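Local coordinates for protein acetyltransferase (Klebsiella pneumoniae, PDB 5XUN) that probably transfers the acetyl group of acetyl-CoA to glycyl-tRNA, acting as the GNAT-family toxin of a type II toxin-antitoxin system, at residues A136-E139 with K140-A143; G24-A27 with L28-L32; L97-K101 with S102-Q106; H35-R38 with Q39-Q43; V119-G122 with A123-A126. The protein carries 1 engineered substitution. All blocks are in the same frame, centred on the assembly; numbering follows the deposited sequence.

Contact 1: A136-E139 with K140-A143; sequences ALNE and KAKA. With ACO (acetyl coenzyme *a), chain E.
With CG set between the backbone N and the carbonyl carbon (chi1 51°), Asn138 turns its amide back over the first turn of helix 139-147, where OD1 accepts from Ala141 N at 2.9 Å. This is an N-cap: the donor stands nearly on the line of the side-chain C=O, and the N-H points at OD1 at 162°. The backbone carbonyl of Asn138 takes Lys142 N (2.9 Å). Glu139 and Lys142 run side by side; OE2 and NZ stay 4.4 Å apart, with a water that accepts from Lys142 NZ (2.8 Å) and lies 3.0 Å from Glu139 OE2; NZ also donates to Ser158 O. Ala136 CB rests on Lys142 CB at 3.6 Å. On the cofactor side Leu137 N donates to the acetyl oxygen O of acetyl-CoA (2.8 Å), and Ala141 CB touches its C2P. The turn thus joins strand 131-135 to helix 139-147 beside the thioester, with Asn159, just before strand 160-164, against Ala136 and Lys142 and Glu25 against Leu137.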
# COMPACT_ATOMS: atom_id res chain seq x y z
N ALA B 136 -1.03 -16.66 8.60
CA ALA B 136 -0.07 -17.67 9.03
C ALA B 136 -0.31 -18.95 8.25
O ALA B 136 -1.45 -19.42 8.13
CB ALA B 136 -0.21 -17.92 10.53
N LEU B 137 0.77 -19.51 7.70
CA LEU B 137 0.66 -20.66 6.82
C LEU B 137 0.28 -21.92 7.59
O LEU B 137 -0.39 -22.80 7.05
CB LEU B 137 1.97 -20.88 6.08
CG LEU B 137 1.89 -21.52 4.70
CD1 LEU B 137 1.35 -20.52 3.68
CD2 LEU B 137 3.25 -22.04 4.28
N ASN B 138 0.70 -22.01 8.85
CA ASN B 138 0.42 -23.15 9.71
C ASN B 138 0.61 -22.70 11.15
O ASN B 138 0.96 -21.55 11.42
CB ASN B 138 1.31 -24.34 9.35
CG ASN B 138 2.78 -23.98 9.29
OD1 ASN B 138 3.31 -23.29 10.16
ND2 ASN B 138 3.46 -24.48 8.26
N GLU B 139 0.39 -23.63 12.08
CA GLU B 139 0.43 -23.28 13.49
C GLU B 139 1.83 -22.87 13.94
O GLU B 139 1.97 -22.02 14.82
CB GLU B 139 -0.07 -24.46 14.33
CG GLU B 139 -1.58 -24.57 14.36
CD GLU B 139 -2.22 -23.44 15.14
OE1 GLU B 139 -1.59 -22.94 16.10
OE2 GLU B 139 -3.36 -23.05 14.80
N LYS B 140 2.86 -23.46 13.33
CA LYS B 140 4.25 -23.13 13.64
C LYS B 140 4.57 -21.68 13.29
O LYS B 140 5.22 -20.97 14.06
CB LYS B 140 5.20 -24.07 12.90
CG LYS B 140 6.53 -24.29 13.61
CD LYS B 140 7.69 -24.22 12.63
CE LYS B 140 9.01 -24.53 13.32
NZ LYS B 140 9.76 -23.29 13.67
N ALA B 141 4.11 -21.25 12.11
CA ALA B 141 4.27 -19.86 11.69
C ALA B 141 3.44 -18.93 12.56
O ALA B 141 3.89 -17.83 12.92
CB ALA B 141 3.90 -19.71 10.22
N LYS B 142 2.23 -19.36 12.93
CA LYS B 142 1.36 -18.53 13.75
C LYS B 142 1.99 -18.23 15.10
O LYS B 142 2.01 -17.08 15.55
CB LYS B 142 0.01 -19.21 13.93
CG LYS B 142 -0.90 -18.50 14.89
CD LYS B 142 -2.29 -19.08 14.83
CE LYS B 142 -3.15 -18.49 15.93
NZ LYS B 142 -4.55 -18.92 15.77
N ALA B 143 2.53 -19.27 15.76
CA ALA B 143 3.19 -19.05 17.04
C ALA B 143 4.39 -18.12 16.87
O ALA B 143 4.68 -17.30 17.75
CB ALA B 143 3.62 -20.39 17.64
N1A ACO E . 17.45 -13.50 18.28
C2A ACO E . 16.25 -14.13 18.32
N3A ACO E . 16.11 -15.47 18.38
C4A ACO E . 17.19 -16.28 18.42
C5A ACO E . 18.53 -15.66 18.39
C6A ACO E . 18.61 -14.18 18.31
N6A ACO E . 19.81 -13.55 18.28
N7A ACO E . 19.43 -16.66 18.44
C8A ACO E . 18.73 -17.81 18.49
N9A ACO E . 17.40 -17.60 18.50
C1B ACO E . 16.39 -18.70 18.53
C2B ACO E . 15.42 -18.64 19.71
O2B ACO E . 15.80 -19.57 20.73
C3B ACO E . 14.07 -19.02 19.11
O3B ACO E . 13.84 -20.41 19.28
P3B ACO E . 12.37 -21.02 19.53
O7A ACO E . 12.14 -20.83 21.01
O8A ACO E . 11.47 -20.19 18.65
O9A ACO E . 12.50 -22.46 19.09
C4B ACO E . 14.22 -18.76 17.61
O4B ACO E . 15.62 -18.66 17.33
C5B ACO E . 13.53 -17.49 17.12
O5B ACO E . 13.07 -17.72 15.79
P1A ACO E . 13.93 -17.27 14.50
O1A ACO E . 15.28 -17.95 14.54
O2A ACO E . 13.86 -15.77 14.33
O3A ACO E . 13.03 -17.93 13.35
P2A ACO E . 13.66 -18.77 12.14
O4A ACO E . 14.95 -18.15 11.68
O5A ACO E . 13.61 -20.24 12.48
O6A ACO E . 12.52 -18.47 11.04
CBP ACO E . 10.51 -19.14 9.98
CCP ACO E . 11.17 -18.85 11.32
CDP ACO E . 10.77 -18.00 9.02
CEP ACO E . 9.01 -19.33 10.19
CAP ACO E . 11.14 -20.44 9.51
OAP ACO E . 10.79 -21.47 10.44
C9P ACO E . 10.68 -20.84 8.14
O9P ACO E . 11.22 -20.40 7.13
N8P ACO E . 9.68 -21.71 8.12
C7P ACO E . 9.32 -22.45 6.93
C6P ACO E . 8.47 -21.62 5.99
C5P ACO E . 7.43 -20.89 6.79
O5P ACO E . 6.57 -21.51 7.40
N4P ACO E . 7.53 -19.56 6.79
C3P ACO E . 6.66 -18.73 7.60
C2P ACO E . 5.26 -18.60 7.02
S1P ACO E . 5.10 -16.99 6.32
C ACO E . 3.45 -16.92 6.36
O ACO E . 2.88 -17.74 7.05
CH3 ACO E . 2.75 -15.86 5.56
O HOH W 1 -4.75 -21.43 16.93

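Contact 2: G24-A27 with L28-L32; sequences GEEA and LNTFL. With ACO (acetyl coenzyme *a), chain E.
The Asn29 amide and the Glu26 carboxylate meet with their planes 61° apart: ND2 donates within its own amide plane, but reaches Glu26 OE1 (3.3 Å) from above the carboxylate, 64° out of that plane. The two side chains cross at about a right angle on the first turn of helix 26-34, whose N-cap residue is Glu25. Glu26 CG is anti to the backbone N (chi1 -158°) and the chain bends at chi2, which brings the carboxylate back over the turn. The other end of the Asn29 amide is held from the preceding loop, OD1 accepting from Cys23 N. Glu25 O takes Asn29 N at 3.2 Å and, weakly, Leu28 N. Leu28 and Glu25 meet acetyl-CoA: Leu28 CD1 lies 3.8 Å from C6P of the pantetheine arm, and Glu25 CB approaches the same carbon, so the helix start forms one wall of the cofactor pocket. Phe31, further along, packs on Leu36 and Gln39 of helix 36-41, makes a cation-pi contact with Arg96 and touches Tyr86 of the second subunit. Glu26 O accepts twice from Thr30, from N at 2.8 Å and from OG1 at 3.2 Å, the hydroxyl standing above the carbonyl plane.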
# COMPACT_ATOMS: atom_id res chain seq x y z
N GLY B 24 11.77 -25.86 4.28
CA GLY B 24 10.98 -26.91 4.90
C GLY B 24 9.52 -26.87 4.55
O GLY B 24 8.77 -27.75 5.00
N GLU B 25 9.08 -25.89 3.78
CA GLU B 25 7.72 -25.81 3.26
C GLU B 25 7.84 -25.71 1.75
O GLU B 25 8.39 -24.73 1.23
CB GLU B 25 6.96 -24.62 3.85
CG GLU B 25 5.52 -24.91 4.23
CD GLU B 25 5.39 -25.63 5.56
OE1 GLU B 25 4.25 -25.89 5.99
OE2 GLU B 25 6.44 -25.92 6.18
N GLU B 26 7.38 -26.75 1.05
CA GLU B 26 7.67 -26.83 -0.37
C GLU B 26 7.04 -25.68 -1.16
O GLU B 26 7.61 -25.23 -2.15
CB GLU B 26 7.22 -28.17 -0.94
CG GLU B 26 7.94 -28.54 -2.23
CD GLU B 26 9.47 -28.49 -2.11
OE1 GLU B 26 10.00 -28.70 -1.00
OE2 GLU B 26 10.14 -28.23 -3.14
N ALA B 27 5.88 -25.20 -0.72
CA ALA B 27 5.19 -24.16 -1.47
C ALA B 27 6.06 -22.91 -1.58
O ALA B 27 6.16 -22.31 -2.65
CB ALA B 27 3.85 -23.84 -0.82
N LEU B 28 6.72 -22.53 -0.48
CA LEU B 28 7.57 -21.36 -0.47
C LEU B 28 8.90 -21.60 -1.16
O LEU B 28 9.52 -20.64 -1.64
CB LEU B 28 7.79 -20.89 0.96
CG LEU B 28 6.46 -20.58 1.68
CD1 LEU B 28 6.69 -19.92 3.03
CD2 LEU B 28 5.54 -19.75 0.81
N ASN B 29 9.36 -22.86 -1.21
CA ASN B 29 10.54 -23.17 -2.01
C ASN B 29 10.21 -23.07 -3.49
O ASN B 29 10.99 -22.51 -4.27
CB ASN B 29 11.05 -24.58 -1.69
CG ASN B 29 11.42 -24.75 -0.24
OD1 ASN B 29 12.01 -23.87 0.38
ND2 ASN B 29 11.07 -25.91 0.32
N THR B 30 9.07 -23.62 -3.89
CA THR B 30 8.64 -23.51 -5.27
C THR B 30 8.40 -22.05 -5.65
O THR B 30 8.75 -21.62 -6.76
CB THR B 30 7.39 -24.36 -5.49
OG1 THR B 30 7.71 -25.74 -5.27
CG2 THR B 30 6.87 -24.21 -6.90
N PHE B 31 7.83 -21.26 -4.73
CA PHE B 31 7.53 -19.87 -5.07
C PHE B 31 8.81 -19.10 -5.34
O PHE B 31 8.87 -18.31 -6.29
CB PHE B 31 6.72 -19.20 -3.96
CG PHE B 31 6.29 -17.81 -4.31
CD1 PHE B 31 7.13 -16.72 -4.09
CD2 PHE B 31 5.06 -17.59 -4.89
CE1 PHE B 31 6.74 -15.44 -4.44
CE2 PHE B 31 4.66 -16.30 -5.25
CZ PHE B 31 5.50 -15.23 -5.02
N LEU B 32 9.83 -19.28 -4.49
CA LEU B 32 11.13 -18.66 -4.75
C LEU B 32 11.64 -18.99 -6.15
O LEU B 32 12.17 -18.11 -6.85
CB LEU B 32 12.14 -19.12 -3.71
CG LEU B 32 13.59 -18.73 -4.03
CD1 LEU B 32 13.73 -17.22 -4.05
CD2 LEU B 32 14.58 -19.35 -3.05
N1A ACO E . 17.45 -13.50 18.28
C2A ACO E . 16.25 -14.13 18.32
N3A ACO E . 16.11 -15.47 18.38
C4A ACO E . 17.19 -16.28 18.42
C5A ACO E . 18.53 -15.66 18.39
C6A ACO E . 18.61 -14.18 18.31
N6A ACO E . 19.81 -13.55 18.28
N7A ACO E . 19.43 -16.66 18.44
C8A ACO E . 18.73 -17.81 18.49
N9A ACO E . 17.40 -17.60 18.50
C1B ACO E . 16.39 -18.70 18.53
C2B ACO E . 15.42 -18.64 19.71
O2B ACO E . 15.80 -19.57 20.73
C3B ACO E . 14.07 -19.02 19.11
O3B ACO E . 13.84 -20.41 19.28
P3B ACO E . 12.37 -21.02 19.53
O7A ACO E . 12.14 -20.83 21.01
O8A ACO E . 11.47 -20.19 18.65
O9A ACO E . 12.50 -22.46 19.09
C4B ACO E . 14.22 -18.76 17.61
O4B ACO E . 15.62 -18.66 17.33
C5B ACO E . 13.53 -17.49 17.12
O5B ACO E . 13.07 -17.72 15.79
P1A ACO E . 13.93 -17.27 14.50
O1A ACO E . 15.28 -17.95 14.54
O2A ACO E . 13.86 -15.77 14.33
O3A ACO E . 13.03 -17.93 13.35
P2A ACO E . 13.66 -18.77 12.14
O4A ACO E . 14.95 -18.15 11.68
O5A ACO E . 13.61 -20.24 12.48
O6A ACO E . 12.52 -18.47 11.04
CBP ACO E . 10.51 -19.14 9.98
CCP ACO E . 11.17 -18.85 11.32
CDP ACO E . 10.77 -18.00 9.02
CEP ACO E . 9.01 -19.33 10.19
CAP ACO E . 11.14 -20.44 9.51
OAP ACO E . 10.79 -21.47 10.44
C9P ACO E . 10.68 -20.84 8.14
O9P ACO E . 11.22 -20.40 7.13
N8P ACO E . 9.68 -21.71 8.12
C7P ACO E . 9.32 -22.45 6.93
C6P ACO E . 8.47 -21.62 5.99
C5P ACO E . 7.43 -20.89 6.79
O5P ACO E . 6.57 -21.51 7.40
N4P ACO E . 7.53 -19.56 6.79
C3P ACO E . 6.66 -18.73 7.60
C2P ACO E . 5.26 -18.60 7.02
S1P ACO E . 5.10 -16.99 6.32
C ACO E . 3.45 -16.92 6.36
O ACO E . 2.88 -17.74 7.05
CH3 ACO E . 2.75 -15.86 5.56

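Contact 3: L97-K101 with S102-Q106; sequences LAIDK and SVQGQ. With ACO (acetyl coenzyme *a), chain E.
Ile99 ends strand 88-99 and the backbone then folds over in a tight turn, closed by Val103 N donating to Asp100 O at 2.9 Å and, weakly, by Gln104 N to Lys101 O. Asp100 OD2 grips Ser102 twice: OG donates to its anti lone pair at 2.8 Å, while Ser102 N comes from above the carboxylate plane at 3.0 Å. The serine hydroxyl is placed for this by chi1 82°, which sets OG between its backbone N and carbonyl carbon. The other oxygen, OD1, accepts from Asp22 N, so the carboxylate ties the turn to the loop that precedes helix 26-34. Gln104 reaches back past Ile99 with its chain extended, and NE2 donates to Ile99 O at 2.7 Å along an almost straight N-H (173°); the acceptor lies in the amide plane, whereas NE2 stands above the plane of the Ile99 carbonyl. NE2 also donates to Cys23 O. Ile99 CG2 presses on Val103 CG1 at 3.5 Å, tighter than usual for two carbons, and both side chains lean on Trp108 of helix 108-126. For acetyl-CoA, Leu97 O accepts from N4P, Ile99 N donates to O9P at 2.9 Å and Gly105 N to the pyrophosphate oxygen O5A at 3.1 Å. A strand end that hydrogen-bonds pantetheine through its backbone, followed by the Q/R-x-x-G-x-G/A pyrophosphate loop beginning at Gln104, is the acetyl-CoA site characteristic of the GNAT fold.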
# COMPACT_ATOMS: atom_id res chain seq x y z
N LEU B 97 7.21 -15.35 3.87
CA LEU B 97 8.47 -15.17 4.57
C LEU B 97 9.07 -16.56 4.77
O LEU B 97 8.36 -17.48 5.19
CB LEU B 97 8.27 -14.47 5.92
CG LEU B 97 9.49 -14.51 6.83
CD1 LEU B 97 10.43 -13.40 6.44
CD2 LEU B 97 9.11 -14.41 8.30
N ALA B 98 10.36 -16.71 4.46
CA ALA B 98 10.98 -18.02 4.55
C ALA B 98 12.48 -17.86 4.78
O ALA B 98 13.11 -16.97 4.20
CB ALA B 98 10.74 -18.86 3.28
N ILE B 99 13.02 -18.72 5.63
CA ILE B 99 14.45 -18.80 5.92
C ILE B 99 14.92 -20.20 5.56
O ILE B 99 14.22 -21.18 5.82
CB ILE B 99 14.74 -18.49 7.40
CG1 ILE B 99 14.33 -17.06 7.76
CG2 ILE B 99 16.21 -18.70 7.72
CD1 ILE B 99 15.28 -16.01 7.24
N ASP B 100 16.10 -20.30 4.94
CA ASP B 100 16.64 -21.61 4.59
C ASP B 100 16.99 -22.42 5.83
O ASP B 100 17.49 -21.89 6.82
CB ASP B 100 17.87 -21.46 3.70
CG ASP B 100 18.42 -22.81 3.27
OD1 ASP B 100 17.77 -23.47 2.43
OD2 ASP B 100 19.50 -23.20 3.77
N LYS B 101 16.74 -23.74 5.76
CA LYS B 101 16.97 -24.64 6.89
C LYS B 101 18.38 -24.52 7.44
O LYS B 101 18.58 -24.58 8.66
CB LYS B 101 16.73 -26.09 6.47
CG LYS B 101 15.29 -26.54 6.30
CD LYS B 101 15.29 -28.01 5.84
CE LYS B 101 13.90 -28.64 5.85
NZ LYS B 101 13.44 -28.98 7.23
N SER B 102 19.37 -24.33 6.56
CA SER B 102 20.75 -24.26 7.01
C SER B 102 20.98 -23.14 8.01
O SER B 102 22.00 -23.14 8.71
CB SER B 102 21.69 -24.05 5.82
OG SER B 102 21.74 -22.68 5.45
N VAL B 103 20.08 -22.16 8.07
CA VAL B 103 20.35 -20.98 8.89
C VAL B 103 19.14 -20.62 9.76
O VAL B 103 19.12 -19.55 10.38
CB VAL B 103 20.81 -19.83 7.97
CG1 VAL B 103 19.66 -19.09 7.32
CG2 VAL B 103 21.73 -18.88 8.70
N GLN B 104 18.18 -21.53 9.89
CA GLN B 104 17.05 -21.31 10.80
C GLN B 104 17.46 -21.43 12.27
O GLN B 104 18.52 -21.97 12.61
CB GLN B 104 15.93 -22.30 10.51
CG GLN B 104 15.29 -22.10 9.16
CD GLN B 104 14.12 -23.02 8.95
OE1 GLN B 104 13.76 -23.81 9.83
NE2 GLN B 104 13.52 -22.94 7.77
N GLY B 105 16.59 -20.90 13.14
CA GLY B 105 16.78 -20.96 14.58
C GLY B 105 17.84 -20.06 15.16
O GLY B 105 18.30 -20.29 16.28
N GLN B 106 18.24 -19.00 14.45
CA GLN B 106 19.23 -18.05 14.93
C GLN B 106 18.70 -16.63 15.01
O GLN B 106 19.49 -15.70 15.23
CB GLN B 106 20.46 -18.05 14.02
CG GLN B 106 21.14 -19.37 13.88
CD GLN B 106 22.18 -19.31 12.81
OE1 GLN B 106 22.77 -18.27 12.53
NE2 GLN B 106 22.39 -20.44 12.18
N1A ACO E . 17.45 -13.50 18.28
C2A ACO E . 16.25 -14.13 18.32
N3A ACO E . 16.11 -15.47 18.38
C4A ACO E . 17.19 -16.28 18.42
C5A ACO E . 18.53 -15.66 18.39
C6A ACO E . 18.61 -14.18 18.31
N6A ACO E . 19.81 -13.55 18.28
N7A ACO E . 19.43 -16.66 18.44
C8A ACO E . 18.73 -17.81 18.49
N9A ACO E . 17.40 -17.60 18.50
C1B ACO E . 16.39 -18.70 18.53
C2B ACO E . 15.42 -18.64 19.71
O2B ACO E . 15.80 -19.57 20.73
C3B ACO E . 14.07 -19.02 19.11
O3B ACO E . 13.84 -20.41 19.28
P3B ACO E . 12.37 -21.02 19.53
O7A ACO E . 12.14 -20.83 21.01
O8A ACO E . 11.47 -20.19 18.65
O9A ACO E . 12.50 -22.46 19.09
C4B ACO E . 14.22 -18.76 17.61
O4B ACO E . 15.62 -18.66 17.33
C5B ACO E . 13.53 -17.49 17.12
O5B ACO E . 13.07 -17.72 15.79
P1A ACO E . 13.93 -17.27 14.50
O1A ACO E . 15.28 -17.95 14.54
O2A ACO E . 13.86 -15.77 14.33
O3A ACO E . 13.03 -17.93 13.35
P2A ACO E . 13.66 -18.77 12.14
O4A ACO E . 14.95 -18.15 11.68
O5A ACO E . 13.61 -20.24 12.48
O6A ACO E . 12.52 -18.47 11.04
CBP ACO E . 10.51 -19.14 9.98
CCP ACO E . 11.17 -18.85 11.32
CDP ACO E . 10.77 -18.00 9.02
CEP ACO E . 9.01 -19.33 10.19
CAP ACO E . 11.14 -20.44 9.51
OAP ACO E . 10.79 -21.47 10.44
C9P ACO E . 10.68 -20.84 8.14
O9P ACO E . 11.22 -20.40 7.13
N8P ACO E . 9.68 -21.71 8.12
C7P ACO E . 9.32 -22.45 6.93
C6P ACO E . 8.47 -21.62 5.99
C5P ACO E . 7.43 -20.89 6.79
O5P ACO E . 6.57 -21.51 7.40
N4P ACO E . 7.53 -19.56 6.79
C3P ACO E . 6.66 -18.73 7.60
C2P ACO E . 5.26 -18.60 7.02
S1P ACO E . 5.10 -16.99 6.32
C ACO E . 3.45 -16.92 6.36
O ACO E . 2.88 -17.74 7.05
CH3 ACO E . 2.75 -15.86 5.56

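Contact 4: H35-R38 with Q39-Q43; sequences HLKR and QHDGQ
Lys37 and Asp41 form an i to i+4 salt bridge on the more exposed side of this short helix, Asp41 itself being exposed: NZ lies 3.2 Å from Asp41 OD1, on its syn lone pair, and 3.2 Å from OD2, so both carboxylate oxygens share the ammonium. The lysine chain bends at chi2 (74°) to come back over the turn, and its NZ also donates to Asp12 O. The tighter part lies on the inner flank, where Leu36 and His40 pack on Ile10. Here His40 N donates to Leu36 O at 2.9 Å, and His40 ND1 accepts from Gly47 N. Leu36 also meets Phe31 of helix 26-34 and Tyr62 and Thr64 of strand 59-71, which seats helix 36-41 on the sheet of the GNAT fold. A Schellman motif ends the helix: Gln43, at positive phi, is its C-prime residue, and Gln43 N turns back weakly to His40 O. Gly42 N reaches Arg38 O at 2.9 Å. Arg38 belongs to the loose side: it is exposed, and its NH1 donates to a water at 2.8 Å. That water also accepts from Gln39 NE2 (3.1 Å), but Gln39 is buried at the subunit interface. Gln39 NE2 touches His35 CB (3.7 Å), and Gln39 OE1 is hydrogen-bonded to Tyr86 OH of the second subunit.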
# COMPACT_ATOMS: atom_id res chain seq x y z
N HIS B 35 8.14 -18.09 -9.19
CA HIS B 35 7.23 -16.95 -9.24
C HIS B 35 7.74 -15.67 -8.62
O HIS B 35 7.24 -14.60 -8.98
CB HIS B 35 5.91 -17.31 -8.56
CG HIS B 35 5.31 -18.60 -9.03
ND1 HIS B 35 4.76 -18.76 -10.29
CD2 HIS B 35 5.16 -19.80 -8.41
CE1 HIS B 35 4.31 -19.99 -10.42
NE2 HIS B 35 4.54 -20.64 -9.30
N LEU B 36 8.71 -15.72 -7.70
CA LEU B 36 9.09 -14.52 -6.96
C LEU B 36 9.45 -13.39 -7.91
O LEU B 36 8.85 -12.31 -7.86
CB LEU B 36 10.28 -14.82 -6.05
CG LEU B 36 10.79 -13.58 -5.31
CD1 LEU B 36 9.68 -13.00 -4.45
CD2 LEU B 36 12.00 -13.91 -4.47
N LYS B 37 10.39 -13.64 -8.81
CA LYS B 37 10.92 -12.58 -9.66
C LYS B 37 9.87 -12.07 -10.63
O LYS B 37 9.79 -10.86 -10.89
CB LYS B 37 12.15 -13.10 -10.40
CG LYS B 37 12.62 -12.24 -11.53
CD LYS B 37 13.30 -10.99 -11.05
CE LYS B 37 13.92 -10.28 -12.24
NZ LYS B 37 14.14 -8.83 -11.97
N ARG B 38 9.04 -12.96 -11.17
CA ARG B 38 8.05 -12.53 -12.16
C ARG B 38 6.96 -11.69 -11.51
O ARG B 38 6.48 -10.72 -12.11
CB ARG B 38 7.44 -13.73 -12.87
CG ARG B 38 6.34 -13.32 -13.85
CD ARG B 38 5.77 -14.49 -14.63
NE ARG B 38 5.30 -15.56 -13.76
CZ ARG B 38 5.99 -16.66 -13.48
NH1 ARG B 38 5.47 -17.57 -12.68
NH2 ARG B 38 7.21 -16.84 -13.99
N GLN B 39 6.52 -12.07 -10.31
CA GLN B 39 5.49 -11.27 -9.65
C GLN B 39 6.06 -9.96 -9.11
O GLN B 39 5.33 -8.97 -9.04
CB GLN B 39 4.83 -12.10 -8.55
CG GLN B 39 4.04 -13.27 -9.11
CD GLN B 39 3.26 -14.06 -8.07
OE1 GLN B 39 3.05 -13.60 -6.95
NE2 GLN B 39 2.83 -15.25 -8.45
N HIS B 40 7.34 -9.95 -8.73
CA HIS B 40 8.04 -8.71 -8.39
C HIS B 40 8.07 -7.75 -9.58
O HIS B 40 7.73 -6.57 -9.45
CB HIS B 40 9.45 -9.06 -7.92
CG HIS B 40 10.35 -7.89 -7.66
ND1 HIS B 40 10.49 -7.32 -6.42
CD2 HIS B 40 11.21 -7.23 -8.48
CE1 HIS B 40 11.38 -6.35 -6.47
NE2 HIS B 40 11.83 -6.26 -7.72
N ASP B 41 8.49 -8.24 -10.76
CA ASP B 41 8.52 -7.37 -11.93
C ASP B 41 7.12 -6.99 -12.40
O ASP B 41 6.94 -5.94 -13.03
CB ASP B 41 9.27 -8.04 -13.08
CG ASP B 41 10.73 -8.19 -12.79
OD1 ASP B 41 11.23 -7.50 -11.88
OD2 ASP B 41 11.38 -9.00 -13.48
N GLY B 42 6.13 -7.83 -12.13
CA GLY B 42 4.75 -7.57 -12.50
C GLY B 42 3.96 -6.70 -11.55
O GLY B 42 2.74 -6.57 -11.72
N GLN B 43 4.60 -6.13 -10.53
CA GLN B 43 3.95 -5.19 -9.60
C GLN B 43 2.83 -5.85 -8.80
O GLN B 43 1.90 -5.18 -8.35
CB GLN B 43 3.41 -3.96 -10.34
CG GLN B 43 4.42 -3.35 -11.29
CD GLN B 43 5.73 -2.99 -10.61
OE1 GLN B 43 5.74 -2.57 -9.45
NE2 GLN B 43 6.83 -3.17 -11.32
O HOH W 2 3.46 -16.30 -11.25

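Contact 5: V119-G122 with A123-A126; sequences VVWG and ASKA
The cation-pi contact pairs Lys125 with Trp121 one turn earlier: NZ sits over the face of the six-membered ring, 3.6 Å from its centroid and 23° off the normal. A CH-pi contact runs beside it, Lys125 CE lying 3.8 Å from the centroid of the five-membered ring, so the end of the lysine spans both rings of the indole. Extended beyond CG, the lysine chain lays CE and NZ over the indole face. Trp121 also stacks with Phe172. Hydrogen bonds include the helical pairs Ala123 N to Val119 O (2.9 Å) and Ser124 N to Val120 O (2.8 Å). This is the last part of helix 108-126, the crossover of the beta-alpha-beta unit formed with strands 88-99 and 131-135. With chi1 near 71° the Ser124 hydroxyl folds back over the preceding turn, and OG donates to Trp121 O at 2.6 Å, while Lys125 N reaches that oxygen only weakly at 3.5 Å. Apolar packing sets Val120 against Ile168 of helix 165-171, and Val119 against Ala126 of the second subunit.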
# COMPACT_ATOMS: atom_id res chain seq x y z
N VAL B 119 10.24 -1.14 6.36
CA VAL B 119 9.71 -0.85 5.03
C VAL B 119 8.27 -0.37 5.14
O VAL B 119 7.88 0.61 4.50
CB VAL B 119 9.83 -2.08 4.11
CG1 VAL B 119 9.09 -1.84 2.81
CG2 VAL B 119 11.29 -2.40 3.84
N VAL B 120 7.46 -1.07 5.93
CA VAL B 120 6.06 -0.70 6.08
C VAL B 120 5.93 0.65 6.78
O VAL B 120 5.02 1.44 6.48
CB VAL B 120 5.29 -1.81 6.82
CG1 VAL B 120 3.89 -1.34 7.20
CG2 VAL B 120 5.23 -3.05 5.95
N TRP B 121 6.82 0.92 7.73
CA TRP B 121 6.83 2.23 8.38
C TRP B 121 7.07 3.33 7.36
O TRP B 121 6.29 4.28 7.27
CB TRP B 121 7.91 2.25 9.47
CG TRP B 121 7.99 3.53 10.22
CD1 TRP B 121 6.96 4.19 10.82
CD2 TRP B 121 9.17 4.30 10.48
NE1 TRP B 121 7.42 5.33 11.43
CE2 TRP B 121 8.78 5.42 11.23
CE3 TRP B 121 10.52 4.14 10.14
CZ2 TRP B 121 9.69 6.39 11.65
CZ3 TRP B 121 11.42 5.10 10.55
CH2 TRP B 121 11.00 6.21 11.30
N GLY B 122 8.11 3.17 6.53
CA GLY B 122 8.34 4.13 5.47
C GLY B 122 7.14 4.30 4.56
O GLY B 122 6.77 5.42 4.20
N ALA B 123 6.50 3.17 4.20
CA ALA B 123 5.35 3.22 3.31
C ALA B 123 4.16 3.92 3.95
O ALA B 123 3.42 4.63 3.27
CB ALA B 123 4.97 1.80 2.89
N SER B 124 3.97 3.73 5.26
CA SER B 124 2.81 4.29 5.95
C SER B 124 2.82 5.82 5.97
O SER B 124 1.76 6.43 6.12
CB SER B 124 2.76 3.76 7.38
OG SER B 124 3.80 4.34 8.16
N LYS B 125 3.99 6.43 5.83
CA LYS B 125 4.05 7.89 5.82
C LYS B 125 3.49 8.48 4.54
O LYS B 125 2.95 9.59 4.55
CB LYS B 125 5.48 8.36 6.05
CG LYS B 125 6.06 7.85 7.34
CD LYS B 125 7.57 7.84 7.30
CE LYS B 125 8.11 7.64 8.69
NZ LYS B 125 9.51 8.14 8.81
N ALA B 126 3.60 7.76 3.43
CA ALA B 126 3.21 8.28 2.12
C ALA B 126 1.81 7.87 1.71
O ALA B 126 1.17 8.60 0.95
CB ALA B 126 4.19 7.79 1.04

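Along the chain come contacts 2, 4, 3, 5 and 1 in turn. Contacts 1, 2 and 3 surround acetyl-CoA, their centres 13 to 15 Å apart: contact 2 touches both others, through Glu25 with Asn138 and Leu28 with Leu97, whereas contacts 1 and 3 stay about 6 Å apart at their nearest atoms. Helices 26-34 and 36-41, carrying contacts 2 and 4, follow each other and touch. Strand 88-99 (contact 3) of the mixed sheet leads via helix 108-126 (contact 5) to strand 131-135, just before contact 1. Contact 5 lies across the chain's centre from contacts 1, 2 and 3, centres 25 to 28 Å away. Contacts 2, 4 and 5 touch the second subunit, contact 2 thus joining pocket and interface.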